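Local coordinates for pvivax hypothetical protein (Plasmodium vivax, PDB 2B30) that is of unknown function but is a putative Cof-like hydrolase of the HAD superfamily, binds calcium here and may be a magnesium-dependent phosphatase, at residues 35-40 and 246-251; 222-227 and 252-257; 29-34 and 65-70. All coordinates share one frame; numbering follows the deposited sequence.

Contact 1: residues 35-40 and 246-251; sequences DGTLFV and VGDAEN. With CA (calcium ion), chain E.
In Asp248, chi1 of 73° sets CG between the backbone N and the carbonyl carbon, and this carries the carboxylate across to Asp35 and Gly36. In Thr37, chi1 of -58° leaves CG2 anti to the backbone N, turned to Val246, and OG1 beside that N, turned to Gly247. The two segments carry the second aspartate of the DxD motif and most of the GDxxxD motif of the HAD fold, and they meet at its metal site. Calcium joins them. Asp35 binds it through its backbone oxygen O at 2.3 Å, and Asp248 through OD1 at 2.6 Å. Asp33 completes the protein ligands. Asp35 O and Asp248 OD1 lie 3.2 Å apart as two ligands of one ion. The side chain of Asp35 takes no part in metal binding; it forms a salt bridge with Arg70. Gly36 CA passes Asp248 OD2 at 3.7 Å. Gly36 has positive phi, which suits glycine, and its N donates to Phe39 O within the same turn. Thr37 OG1 is hydrogen-bonded to Asp33 OD2. Away from the metal, Thr37 CG2 meets both methyls of Val246, at 3.9 Å from CG1 and 4.0 Å from CG2.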
ATOM      1  N   ASP A  35       5.256  11.641 -16.394  1.00 37.67           N
ATOM      2  CA  ASP A  35       4.551  11.525 -17.673  1.00 37.88           C
ATOM      3  C   ASP A  35       3.066  11.554 -17.451  1.00 39.56           C
ATOM      4  O   ASP A  35       2.558  10.925 -16.515  1.00 43.10           O
ATOM      5  CB  ASP A  35       4.888  10.228 -18.400  1.00 38.14           C
ATOM      6  CG  ASP A  35       6.334  10.130 -18.740  1.00 38.09           C
ATOM      7  OD1 ASP A  35       7.140   9.966 -17.795  1.00 41.84           O
ATOM      8  OD2 ASP A  35       6.663  10.225 -19.940  1.00 39.63           O
ATOM      9  N   GLY A  36       2.368  12.274 -18.321  1.00 39.31           N
ATOM     10  CA  GLY A  36       0.925  12.420 -18.213  1.00 38.79           C
ATOM     11  C   GLY A  36       0.510  13.497 -17.230  1.00 37.62           C
ATOM     12  O   GLY A  36      -0.655  13.886 -17.203  1.00 39.91           O
ATOM     13  N   THR A  37       1.456  13.984 -16.430  1.00 35.68           N
ATOM     14  CA  THR A  37       1.178  15.010 -15.434  1.00 36.01           C
ATOM     15  C   THR A  37       2.068  16.216 -15.718  1.00 38.01           C
ATOM     16  O   THR A  37       1.586  17.233 -16.192  1.00 41.04           O
ATOM     17  CB  THR A  37       1.387  14.468 -13.986  1.00 33.85           C
ATOM     18  OG1 THR A  37       0.534  13.334 -13.763  1.00 30.28           O
ATOM     19  CG2 THR A  37       1.078  15.534 -12.956  1.00 30.84           C
ATOM     20  N   LEU A  38       3.365  16.085 -15.462  1.00 39.32           N
ATOM     21  CA  LEU A  38       4.326  17.169 -15.667  1.00 40.78           C
ATOM     22  C   LEU A  38       4.901  17.161 -17.102  1.00 41.92           C
ATOM     23  O   LEU A  38       5.043  18.210 -17.722  1.00 42.68           O
ATOM     24  CB  LEU A  38       5.456  17.030 -14.643  1.00 40.82           C
ATOM     25  CG  LEU A  38       6.405  18.206 -14.411  1.00 42.16           C
ATOM     26  CD1 LEU A  38       5.684  19.356 -13.730  1.00 43.51           C
ATOM     27  CD2 LEU A  38       7.598  17.767 -13.563  1.00 42.45           C
ATOM     28  N   PHE A  39       5.225  15.978 -17.617  1.00 40.59           N
ATOM     29  CA  PHE A  39       5.803  15.819 -18.946  1.00 40.58           C
ATOM     30  C   PHE A  39       4.729  15.364 -19.926  1.00 43.24           C
ATOM     31  O   PHE A  39       4.074  14.346 -19.680  1.00 41.85           O
ATOM     32  CB  PHE A  39       6.909  14.771 -18.883  1.00 41.49           C
ATOM     33  CG  PHE A  39       7.597  14.517 -20.193  1.00 41.68           C
ATOM     34  CD1 PHE A  39       8.837  15.088 -20.457  1.00 40.31           C
ATOM     35  CD2 PHE A  39       7.019  13.686 -21.150  1.00 42.30           C
ATOM     36  CE1 PHE A  39       9.484  14.847 -21.655  1.00 40.81           C
ATOM     37  CE2 PHE A  39       7.664  13.444 -22.353  1.00 43.58           C
ATOM     38  CZ  PHE A  39       8.901  14.026 -22.606  1.00 40.10           C
ATOM     39  N   VAL A  40       4.584  16.089 -21.045  1.00 45.11           N
ATOM     40  CA  VAL A  40       3.465  15.890 -21.977  1.00 46.35           C
ATOM     41  C   VAL A  40       3.786  14.882 -23.099  1.00 47.83           C
ATOM     42  O   VAL A  40       3.133  13.842 -23.198  1.00 49.02           O
ATOM     43  CB  VAL A  40       2.998  17.240 -22.583  1.00 48.30           C
ATOM     44  CG1 VAL A  40       1.771  17.055 -23.464  1.00 47.74           C
ATOM     45  CG2 VAL A  40       2.702  18.251 -21.481  1.00 48.95           C
ATOM     46  N   VAL A 246      -0.157  14.592  -7.148  1.00 32.49           N
ATOM     47  CA  VAL A 246      -0.887  14.711  -8.402  1.00 34.01           C
ATOM     48  C   VAL A 246      -0.410  13.647  -9.412  1.00 34.13           C
ATOM     49  O   VAL A 246       0.784  13.375  -9.516  1.00 36.46           O
ATOM     50  CB  VAL A 246      -0.820  16.191  -8.963  1.00 34.63           C
ATOM     51  CG1 VAL A 246       0.594  16.612  -9.275  1.00 31.79           C
ATOM     52  CG2 VAL A 246      -1.710  16.359 -10.189  1.00 37.80           C
ATOM     53  N   GLY A 247      -1.347  13.037 -10.138  1.00 32.62           N
ATOM     54  CA  GLY A 247      -1.020  11.920 -11.029  1.00 32.72           C
ATOM     55  C   GLY A 247      -2.096  11.586 -12.050  1.00 33.71           C
ATOM     56  O   GLY A 247      -3.060  12.337 -12.208  1.00 33.73           O
ATOM     57  N   ASP A 248      -1.941  10.459 -12.744  1.00 34.29           N
ATOM     58  CA  ASP A 248      -2.773  10.192 -13.910  1.00 38.26           C
ATOM     59  C   ASP A 248      -3.079   8.735 -14.240  1.00 39.98           C
ATOM     60  O   ASP A 248      -4.087   8.467 -14.898  1.00 41.62           O
ATOM     61  CB  ASP A 248      -2.130  10.831 -15.147  1.00 39.15           C
ATOM     62  CG  ASP A 248      -0.903  10.088 -15.609  1.00 43.37           C
ATOM     63  OD1 ASP A 248       0.060   9.991 -14.830  1.00 48.30           O
ATOM     64  OD2 ASP A 248      -0.899   9.587 -16.750  1.00 48.80           O
ATOM     65  N   ALA A 249      -2.237   7.804 -13.797  1.00 39.93           N
ATOM     66  CA  ALA A 249      -2.261   6.442 -14.320  1.00 38.70           C
ATOM     67  C   ALA A 249      -2.336   5.364 -13.222  1.00 40.60           C
ATOM     68  O   ALA A 249      -2.466   5.666 -12.029  1.00 38.98           O
ATOM     69  CB  ALA A 249      -1.033   6.234 -15.194  1.00 37.13           C
ATOM     70  N   GLU A 250      -2.252   4.106 -13.645  1.00 41.46           N
ATOM     71  CA  GLU A 250      -2.321   2.959 -12.747  1.00 44.17           C
ATOM     72  C   GLU A 250      -1.254   2.976 -11.637  1.00 43.92           C
ATOM     73  O   GLU A 250      -1.544   2.632 -10.480  1.00 45.85           O
ATOM     74  CB  GLU A 250      -2.206   1.662 -13.553  1.00 45.00           C
ATOM     75  CG  GLU A 250      -2.675   0.425 -12.821  1.00 47.68           C
ATOM     76  CD  GLU A 250      -2.623  -0.815 -13.697  1.00 50.45           C
ATOM     77  OE1 GLU A 250      -1.524  -1.169 -14.186  1.00 51.88           O
ATOM     78  OE2 GLU A 250      -3.691  -1.440 -13.893  1.00 59.24           O
ATOM     79  N   ASN A 251      -0.030   3.377 -11.979  1.00 41.06           N
ATOM     80  CA  ASN A 251       1.064   3.401 -11.000  1.00 38.14           C
ATOM     81  C   ASN A 251       1.031   4.611 -10.048  1.00 38.08           C
ATOM     82  O   ASN A 251       1.947   4.786  -9.230  1.00 37.59           O
ATOM     83  CB  ASN A 251       2.430   3.293 -11.701  1.00 37.79           C
ATOM     84  CG  ASN A 251       2.747   4.487 -12.560  1.00 32.88           C
ATOM     85  OD1 ASN A 251       1.852   5.195 -13.020  1.00 35.42           O
ATOM     86  ND2 ASN A 251       4.026   4.724 -12.777  1.00 27.76           N
TER
HETATM   87 CA    CA E 302       2.481   9.097 -15.090  1.00 42.93          CA

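Contact 2: residues 222-227 and 252-257; sequences GHDKYT and DIAMLS
Lys225 and Asp252 reach each other from the starts of two helices, 225-235 and 253-257. The lysine is extended beyond CG and crosses the carboxylate at a slant. Its NZ donates to Asp252 OD1 at 2.7 Å in a salt bridge. NZ comes in on the syn side of that oxygen, 24° out of the carboxylate plane. Asp252 starts out from its backbone away from segment 222-227, but chi1 of -62° brings the carboxylate back to the lysine. The lysine methylenes run past Met255, with CD 4.1 Å from SD. The methionine is also extended beyond CG, and the two chains cross rather than lie alongside.

Tyr226 packs on the other helix by its base. Its CB lies 3.9 Å from Ala254 CB and 4.4 Å from Met255 CB. The ring continues past Ala254 O at an oblique angle. At its far end, OH bonds to the backbone O of Gly222 of the second subunit. Asp224 is the N-cap of helix 225-235. Its OD2 accepts from Tyr226 N at 3.0 Å, and the donor stands well above the carboxylate plane.

This pairing joins two motifs of the HAD active site, the lysine and the last aspartate of GDxxxD. Asp252 has been seen as a calcium ligand in a crystal structure of this protein, but the ion is not bound to it in this chain. Its OD2 accepts from the backbone N of Asp248 and of Ala249, so it is a second-shell group that holds the loop of a metal ligand. NZ also bonds to Cys67 O and lies close to Asp33 OD1. The lysine therefore sits among acidic groups and a carbonyl, and its positive charge would probably offset part of the negative charge gathered beside the metal.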
ATOM      1  N   GLY A 222       5.496  -5.870  -3.902  1.00 33.28           N
ATOM      2  CA  GLY A 222       5.320  -5.145  -2.644  1.00 33.58           C
ATOM      3  C   GLY A 222       5.786  -3.699  -2.647  1.00 34.43           C
ATOM      4  O   GLY A 222       5.763  -3.038  -1.598  1.00 34.64           O
ATOM      5  N   HIS A 223       6.193  -3.200  -3.817  1.00 34.16           N
ATOM      6  CA  HIS A 223       6.648  -1.812  -3.961  1.00 34.82           C
ATOM      7  C   HIS A 223       5.801  -1.029  -4.951  1.00 34.67           C
ATOM      8  O   HIS A 223       5.408  -1.536  -5.998  1.00 34.10           O
ATOM      9  CB  HIS A 223       8.117  -1.759  -4.413  1.00 36.18           C
ATOM     10  CG  HIS A 223       9.071  -2.308  -3.403  1.00 34.10           C
ATOM     11  ND1 HIS A 223       9.468  -1.594  -2.295  1.00 34.07           N
ATOM     12  CD2 HIS A 223       9.676  -3.515  -3.312  1.00 32.46           C
ATOM     13  CE1 HIS A 223      10.283  -2.337  -1.567  1.00 34.28           C
ATOM     14  NE2 HIS A 223      10.427  -3.505  -2.163  1.00 33.82           N
ATOM     15  N   ASP A 224       5.518   0.216  -4.601  1.00 35.57           N
ATOM     16  CA  ASP A 224       4.970   1.172  -5.552  1.00 37.44           C
ATOM     17  C   ASP A 224       5.437   2.584  -5.155  1.00 35.84           C
ATOM     18  O   ASP A 224       6.286   2.730  -4.268  1.00 34.23           O
ATOM     19  CB  ASP A 224       3.451   1.065  -5.610  1.00 37.82           C
ATOM     20  CG  ASP A 224       2.800   1.591  -4.372  1.00 43.81           C
ATOM     21  OD1 ASP A 224       3.016   0.982  -3.299  1.00 48.51           O
ATOM     22  OD2 ASP A 224       2.091   2.621  -4.465  1.00 46.05           O
ATOM     23  N   LYS A 225       4.915   3.607  -5.826  1.00 34.48           N
ATOM     24  CA  LYS A 225       5.271   4.986  -5.505  1.00 33.82           C
ATOM     25  C   LYS A 225       4.974   5.303  -4.041  1.00 32.61           C
ATOM     26  O   LYS A 225       5.800   5.914  -3.365  1.00 34.55           O
ATOM     27  CB  LYS A 225       4.550   5.978  -6.427  1.00 34.17           C
ATOM     28  CG  LYS A 225       5.075   5.993  -7.867  1.00 35.13           C
ATOM     29  CD  LYS A 225       4.417   7.102  -8.694  1.00 35.43           C
ATOM     30  CE  LYS A 225       4.534   6.845 -10.194  1.00 33.92           C
ATOM     31  NZ  LYS A 225       4.197   8.051 -11.004  1.00 29.81           N
ATOM     32  N   TYR A 226       3.822   4.857  -3.546  1.00 31.31           N
ATOM     33  CA  TYR A 226       3.418   5.125  -2.155  1.00 31.87           C
ATOM     34  C   TYR A 226       4.407   4.590  -1.094  1.00 30.28           C
ATOM     35  O   TYR A 226       4.751   5.311  -0.153  1.00 28.63           O
ATOM     36  CB  TYR A 226       2.001   4.589  -1.883  1.00 33.00           C
ATOM     37  CG  TYR A 226       1.481   4.896  -0.481  1.00 34.12           C
ATOM     38  CD1 TYR A 226       1.329   6.208  -0.053  1.00 34.13           C
ATOM     39  CD2 TYR A 226       1.123   3.864   0.410  1.00 36.11           C
ATOM     40  CE1 TYR A 226       0.853   6.498   1.228  1.00 37.07           C
ATOM     41  CE2 TYR A 226       0.637   4.146   1.699  1.00 32.68           C
ATOM     42  CZ  TYR A 226       0.514   5.463   2.098  1.00 33.54           C
ATOM     43  OH  TYR A 226       0.049   5.770   3.348  1.00 31.00           O
ATOM     44  N   THR A 227       4.857   3.343  -1.240  1.00 28.11           N
ATOM     45  CA  THR A 227       5.760   2.741  -0.250  1.00 25.96           C
ATOM     46  C   THR A 227       7.120   3.387  -0.296  1.00 26.43           C
ATOM     47  O   THR A 227       7.781   3.498   0.737  1.00 27.70           O
ATOM     48  CB  THR A 227       5.985   1.252  -0.468  1.00 24.01           C
ATOM     49  OG1 THR A 227       6.590   1.029  -1.754  1.00 26.49           O
ATOM     50  CG2 THR A 227       4.696   0.504  -0.347  1.00 21.94           C
ATOM     51  N   ASP A 252      -0.015   5.435 -10.156  1.00 37.13           N
ATOM     52  CA  ASP A 252      -0.239   6.562  -9.239  1.00 36.00           C
ATOM     53  C   ASP A 252      -1.359   6.283  -8.224  1.00 32.79           C
ATOM     54  O   ASP A 252      -1.536   7.034  -7.279  1.00 33.92           O
ATOM     55  CB  ASP A 252      -0.619   7.831 -10.026  1.00 36.90           C
ATOM     56  CG  ASP A 252       0.460   8.288 -10.979  1.00 40.55           C
ATOM     57  OD1 ASP A 252       1.615   8.461 -10.537  1.00 46.86           O
ATOM     58  OD2 ASP A 252       0.149   8.490 -12.174  1.00 47.40           O
ATOM     59  N   ILE A 253      -2.126   5.226  -8.426  1.00 31.26           N
ATOM     60  CA  ILE A 253      -3.371   5.035  -7.675  1.00 33.45           C
ATOM     61  C   ILE A 253      -3.192   4.899  -6.160  1.00 32.71           C
ATOM     62  O   ILE A 253      -4.001   5.420  -5.384  1.00 33.23           O
ATOM     63  CB  ILE A 253      -4.154   3.810  -8.209  1.00 34.19           C
ATOM     64  CG1 ILE A 253      -4.670   4.089  -9.617  1.00 33.00           C
ATOM     65  CG2 ILE A 253      -5.318   3.444  -7.284  1.00 35.42           C
ATOM     66  CD1 ILE A 253      -4.940   2.832 -10.352  1.00 36.84           C
ATOM     67  N   ALA A 254      -2.149   4.197  -5.736  1.00 33.98           N
ATOM     68  CA  ALA A 254      -1.910   4.003  -4.309  1.00 36.13           C
ATOM     69  C   ALA A 254      -1.528   5.299  -3.632  1.00 36.76           C
ATOM     70  O   ALA A 254      -1.856   5.481  -2.471  1.00 39.46           O
ATOM     71  CB  ALA A 254      -0.842   2.973  -4.065  1.00 37.50           C
ATOM     72  N   MET A 255      -0.832   6.192  -4.332  1.00 35.78           N
ATOM     73  CA  MET A 255      -0.484   7.472  -3.733  1.00 37.32           C
ATOM     74  C   MET A 255      -1.640   8.468  -3.824  1.00 37.65           C
ATOM     75  O   MET A 255      -1.738   9.369  -2.998  1.00 38.53           O
ATOM     76  CB  MET A 255       0.792   8.046  -4.334  1.00 37.21           C
ATOM     77  CG  MET A 255       0.633   8.718  -5.677  1.00 38.68           C
ATOM     78  SD  MET A 255       2.227   9.386  -6.146  1.00 42.33           S
ATOM     79  CE  MET A 255       1.836  10.147  -7.724  1.00 42.38           C
ATOM     80  N   LEU A 256      -2.518   8.306  -4.811  1.00 37.85           N
ATOM     81  CA  LEU A 256      -3.718   9.144  -4.907  1.00 38.09           C
ATOM     82  C   LEU A 256      -4.785   8.733  -3.876  1.00 40.27           C
ATOM     83  O   LEU A 256      -5.522   9.582  -3.362  1.00 41.20           O
ATOM     84  CB  LEU A 256      -4.293   9.093  -6.324  1.00 37.57           C
ATOM     85  CG  LEU A 256      -3.368   9.639  -7.419  1.00 38.31           C
ATOM     86  CD1 LEU A 256      -3.858   9.251  -8.815  1.00 35.44           C
ATOM     87  CD2 LEU A 256      -3.224  11.142  -7.292  1.00 38.18           C
ATOM     88  N   SER A 257      -4.861   7.436  -3.571  1.00 40.97           N
ATOM     89  CA  SER A 257      -5.837   6.920  -2.601  1.00 40.28           C
ATOM     90  C   SER A 257      -5.479   7.245  -1.157  1.00 38.76           C
ATOM     91  O   SER A 257      -6.347   7.640  -0.385  1.00 39.16           O
ATOM     92  CB  SER A 257      -5.981   5.402  -2.735  1.00 40.55           C
ATOM     93  OG  SER A 257      -6.590   5.055  -3.966  1.00 43.71           O
TER

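Contact 3: residues 29-34 and 65-70; sequences LLLIDF and SICTGR. With CA (calcium ion), chain E.
Asp33 lies next to Cys67 where two parallel strands of the Rossmann-like core of the HAD fold run toward the metal site. Asp33 has CG anti to its N (chi1 178°), and its carboxylate grips calcium with both oxygens, OD2 at 2.2 Å and OD1 at 2.8 Å. Asp33 OD1 also faces Cys67 O, 3.4 Å away. These two are both acceptors and do not bond to each other. Behind this shell the strands fix the position of Asp33. Ser65 N donates to Leu30 O at 2.9 Å. Ile32 N donates to Ser65 O at 3.1 Å, and Cys67 N to Ile32 O at 3.0 Å. On the face that bears Asp33, Leu31 CD2 touches Cys67 SG at 3.9 Å. On the other face, Ile32 packs against Ile66. Thr68 OG1 probably accepts from Arg70 N in an ST turn, though its position is less certain. Arg70 NE forms a salt bridge with Glu162, and NH2 donates to the backbone O of Tyr160. The Phe34 ring meets the Arg70 guanidinium edge-on, planes 79° apart: Phe34 CE2 lies over the guanidinium face, 3.7 Å from Arg70 NH1, which is at the ring edge.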
ATOM      1  N   LEU A  29       5.137  19.257   1.236  1.00 38.92           N
ATOM      2  CA  LEU A  29       5.749  18.328   0.273  1.00 36.76           C
ATOM      3  C   LEU A  29       4.912  18.264  -0.993  1.00 36.82           C
ATOM      4  O   LEU A  29       3.718  17.958  -0.924  1.00 37.49           O
ATOM      5  CB  LEU A  29       5.832  16.918   0.859  1.00 35.35           C
ATOM      6  CG  LEU A  29       7.072  16.065   0.555  1.00 33.28           C
ATOM      7  CD1 LEU A  29       6.758  14.583   0.769  1.00 34.17           C
ATOM      8  CD2 LEU A  29       7.645  16.282  -0.820  1.00 30.58           C
ATOM      9  N   LEU A  30       5.531  18.546  -2.142  1.00 35.70           N
ATOM     10  CA  LEU A  30       4.857  18.405  -3.438  1.00 34.41           C
ATOM     11  C   LEU A  30       5.341  17.127  -4.116  1.00 34.12           C
ATOM     12  O   LEU A  30       6.526  16.998  -4.428  1.00 33.28           O
ATOM     13  CB  LEU A  30       5.117  19.615  -4.346  1.00 33.43           C
ATOM     14  CG  LEU A  30       4.861  21.020  -3.779  1.00 35.84           C
ATOM     15  CD1 LEU A  30       5.141  22.098  -4.839  1.00 36.64           C
ATOM     16  CD2 LEU A  30       3.443  21.170  -3.224  1.00 35.82           C
ATOM     17  N   LEU A  31       4.418  16.193  -4.337  1.00 34.24           N
ATOM     18  CA  LEU A  31       4.713  14.924  -4.985  1.00 35.95           C
ATOM     19  C   LEU A  31       4.072  14.900  -6.371  1.00 37.79           C
ATOM     20  O   LEU A  31       2.862  14.774  -6.504  1.00 38.91           O
ATOM     21  CB  LEU A  31       4.190  13.764  -4.140  1.00 38.22           C
ATOM     22  CG  LEU A  31       4.725  13.644  -2.705  1.00 41.21           C
ATOM     23  CD1 LEU A  31       4.077  12.446  -2.076  1.00 43.29           C
ATOM     24  CD2 LEU A  31       6.268  13.534  -2.605  1.00 38.16           C
ATOM     25  N   ILE A  32       4.901  15.000  -7.403  1.00 38.88           N
ATOM     26  CA  ILE A  32       4.440  15.279  -8.750  1.00 36.65           C
ATOM     27  C   ILE A  32       4.775  14.116  -9.654  1.00 35.71           C
ATOM     28  O   ILE A  32       5.941  13.732  -9.763  1.00 37.08           O
ATOM     29  CB  ILE A  32       5.144  16.525  -9.295  1.00 36.69           C
ATOM     30  CG1 ILE A  32       5.026  17.678  -8.290  1.00 35.68           C
ATOM     31  CG2 ILE A  32       4.577  16.904 -10.672  1.00 39.59           C
ATOM     32  CD1 ILE A  32       5.716  18.964  -8.745  1.00 38.31           C
ATOM     33  N   ASP A  33       3.765  13.553 -10.307  1.00 33.94           N
ATOM     34  CA  ASP A  33       4.005  12.525 -11.327  1.00 34.75           C
ATOM     35  C   ASP A  33       4.660  13.163 -12.551  1.00 33.86           C
ATOM     36  O   ASP A  33       4.465  14.348 -12.809  1.00 33.58           O
ATOM     37  CB  ASP A  33       2.695  11.844 -11.718  1.00 35.74           C
ATOM     38  CG  ASP A  33       2.871  10.804 -12.805  1.00 36.94           C
ATOM     39  OD1 ASP A  33       3.818   9.983 -12.746  1.00 40.73           O
ATOM     40  OD2 ASP A  33       2.047  10.804 -13.734  1.00 40.05           O
ATOM     41  N   PHE A  34       5.455  12.391 -13.284  1.00 34.30           N
ATOM     42  CA  PHE A  34       6.133  12.919 -14.463  1.00 36.35           C
ATOM     43  C   PHE A  34       5.267  12.797 -15.733  1.00 37.04           C
ATOM     44  O   PHE A  34       4.588  13.757 -16.094  1.00 36.98           O
ATOM     45  CB  PHE A  34       7.531  12.305 -14.641  1.00 35.95           C
ATOM     46  CG  PHE A  34       8.466  13.164 -15.457  1.00 35.91           C
ATOM     47  CD1 PHE A  34       8.938  14.374 -14.948  1.00 35.43           C
ATOM     48  CD2 PHE A  34       8.876  12.770 -16.731  1.00 37.99           C
ATOM     49  CE1 PHE A  34       9.796  15.183 -15.696  1.00 34.59           C
ATOM     50  CE2 PHE A  34       9.742  13.563 -17.488  1.00 37.26           C
ATOM     51  CZ  PHE A  34      10.202  14.773 -16.971  1.00 36.56           C
ATOM     52  N   SER A  65       9.336  16.484  -4.806  1.00 36.55           N
ATOM     53  CA  SER A  65       9.792  15.155  -5.182  1.00 36.25           C
ATOM     54  C   SER A  65       8.958  14.643  -6.349  1.00 36.54           C
ATOM     55  O   SER A  65       7.732  14.569  -6.283  1.00 34.43           O
ATOM     56  CB  SER A  65       9.690  14.181  -4.006  1.00 35.45           C
ATOM     57  OG  SER A  65       9.887  12.851  -4.457  1.00 34.01           O
ATOM     58  N   ILE A  66       9.637  14.285  -7.424  1.00 38.07           N
ATOM     59  CA  ILE A  66       8.965  13.689  -8.538  1.00 40.27           C
ATOM     60  C   ILE A  66       8.875  12.191  -8.294  1.00 42.39           C
ATOM     61  O   ILE A  66       9.858  11.545  -7.943  1.00 48.03           O
ATOM     62  CB  ILE A  66       9.662  14.046  -9.838  1.00 41.15           C
ATOM     63  CG1 ILE A  66       9.373  15.525 -10.135  1.00 40.80           C
ATOM     64  CG2 ILE A  66       9.146  13.159 -10.958  1.00 43.87           C
ATOM     65  CD1 ILE A  66      10.197  16.117 -11.221  1.00 42.75           C
ATOM     66  N   CYS A  67       7.676  11.653  -8.455  1.00 42.03           N
ATOM     67  CA  CYS A  67       7.412  10.249  -8.212  1.00 40.95           C
ATOM     68  C   CYS A  67       7.025   9.609  -9.541  1.00 41.66           C
ATOM     69  O   CYS A  67       5.989   9.952 -10.125  1.00 43.05           O
ATOM     70  CB  CYS A  67       6.296  10.128  -7.178  1.00 41.19           C
ATOM     71  SG  CYS A  67       6.645  11.113  -5.664  1.00 42.21           S
ATOM     72  N   THR A  68       7.865   8.701 -10.036  1.00 39.90           N
ATOM     73  CA  THR A  68       7.681   8.181 -11.387  1.00 38.53           C
ATOM     74  C   THR A  68       8.240   6.789 -11.583  1.00 36.04           C
ATOM     75  O   THR A  68       9.040   6.311 -10.780  1.00 34.21           O
ATOM     76  CB  THR A  68       8.353   9.101 -12.418  1.00 38.90           C
ATOM     77  OG1 THR A  68       8.015   8.681 -13.754  1.00 38.91           O
ATOM     78  CG2 THR A  68       9.880   9.100 -12.224  1.00 38.79           C
ATOM     79  N   GLY A  69       7.814   6.166 -12.684  1.00 35.12           N
ATOM     80  CA  GLY A  69       8.374   4.904 -13.150  1.00 34.81           C
ATOM     81  C   GLY A  69       9.744   5.054 -13.789  1.00 34.71           C
ATOM     82  O   GLY A  69      10.462   4.080 -13.940  1.00 37.55           O
ATOM     83  N   ARG A  70      10.110   6.270 -14.171  1.00 34.61           N
ATOM     84  CA  ARG A  70      11.399   6.515 -14.797  1.00 36.16           C
ATOM     85  C   ARG A  70      12.528   6.549 -13.781  1.00 38.89           C
ATOM     86  O   ARG A  70      12.298   6.562 -12.573  1.00 39.94           O
ATOM     87  CB  ARG A  70      11.353   7.814 -15.601  1.00 37.16           C
ATOM     88  CG  ARG A  70      10.530   7.662 -16.861  1.00 41.01           C
ATOM     89  CD  ARG A  70       9.985   8.965 -17.413  1.00 45.99           C
ATOM     90  NE  ARG A  70      10.968   9.635 -18.256  1.00 49.95           N
ATOM     91  CZ  ARG A  70      10.693  10.387 -19.325  1.00 48.31           C
ATOM     92  NH1 ARG A  70       9.455  10.609 -19.733  1.00 44.11           N
ATOM     93  NH2 ARG A  70      11.691  10.930 -19.996  1.00 52.39           N
TER
HETATM   94 CA    CA E 302       2.481   9.097 -15.090  1.00 42.93          CA

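In the fold
All three contacts are buried and lie on or beside the eight-stranded sheet. Contact 3 is the most central. It is parallel sheet, held by backbone bonds and apolar side chains, with a calcium ligand, Asp33, near its end. Contact 1 joins the turn after strand 29-33 to the end of the neighbouring strand, 243-247, and the metal holds it together. Contacts 1 and 3 share the calcium, whose ligands are Asp33, Asp35 and Asp248. Contact 2 lies farther from the centre and near the second subunit. It joins two helix starts by a salt bridge. Its Lys225 reaches into contact 3, and its Asp252 supports the Asp248 loop of contact 1.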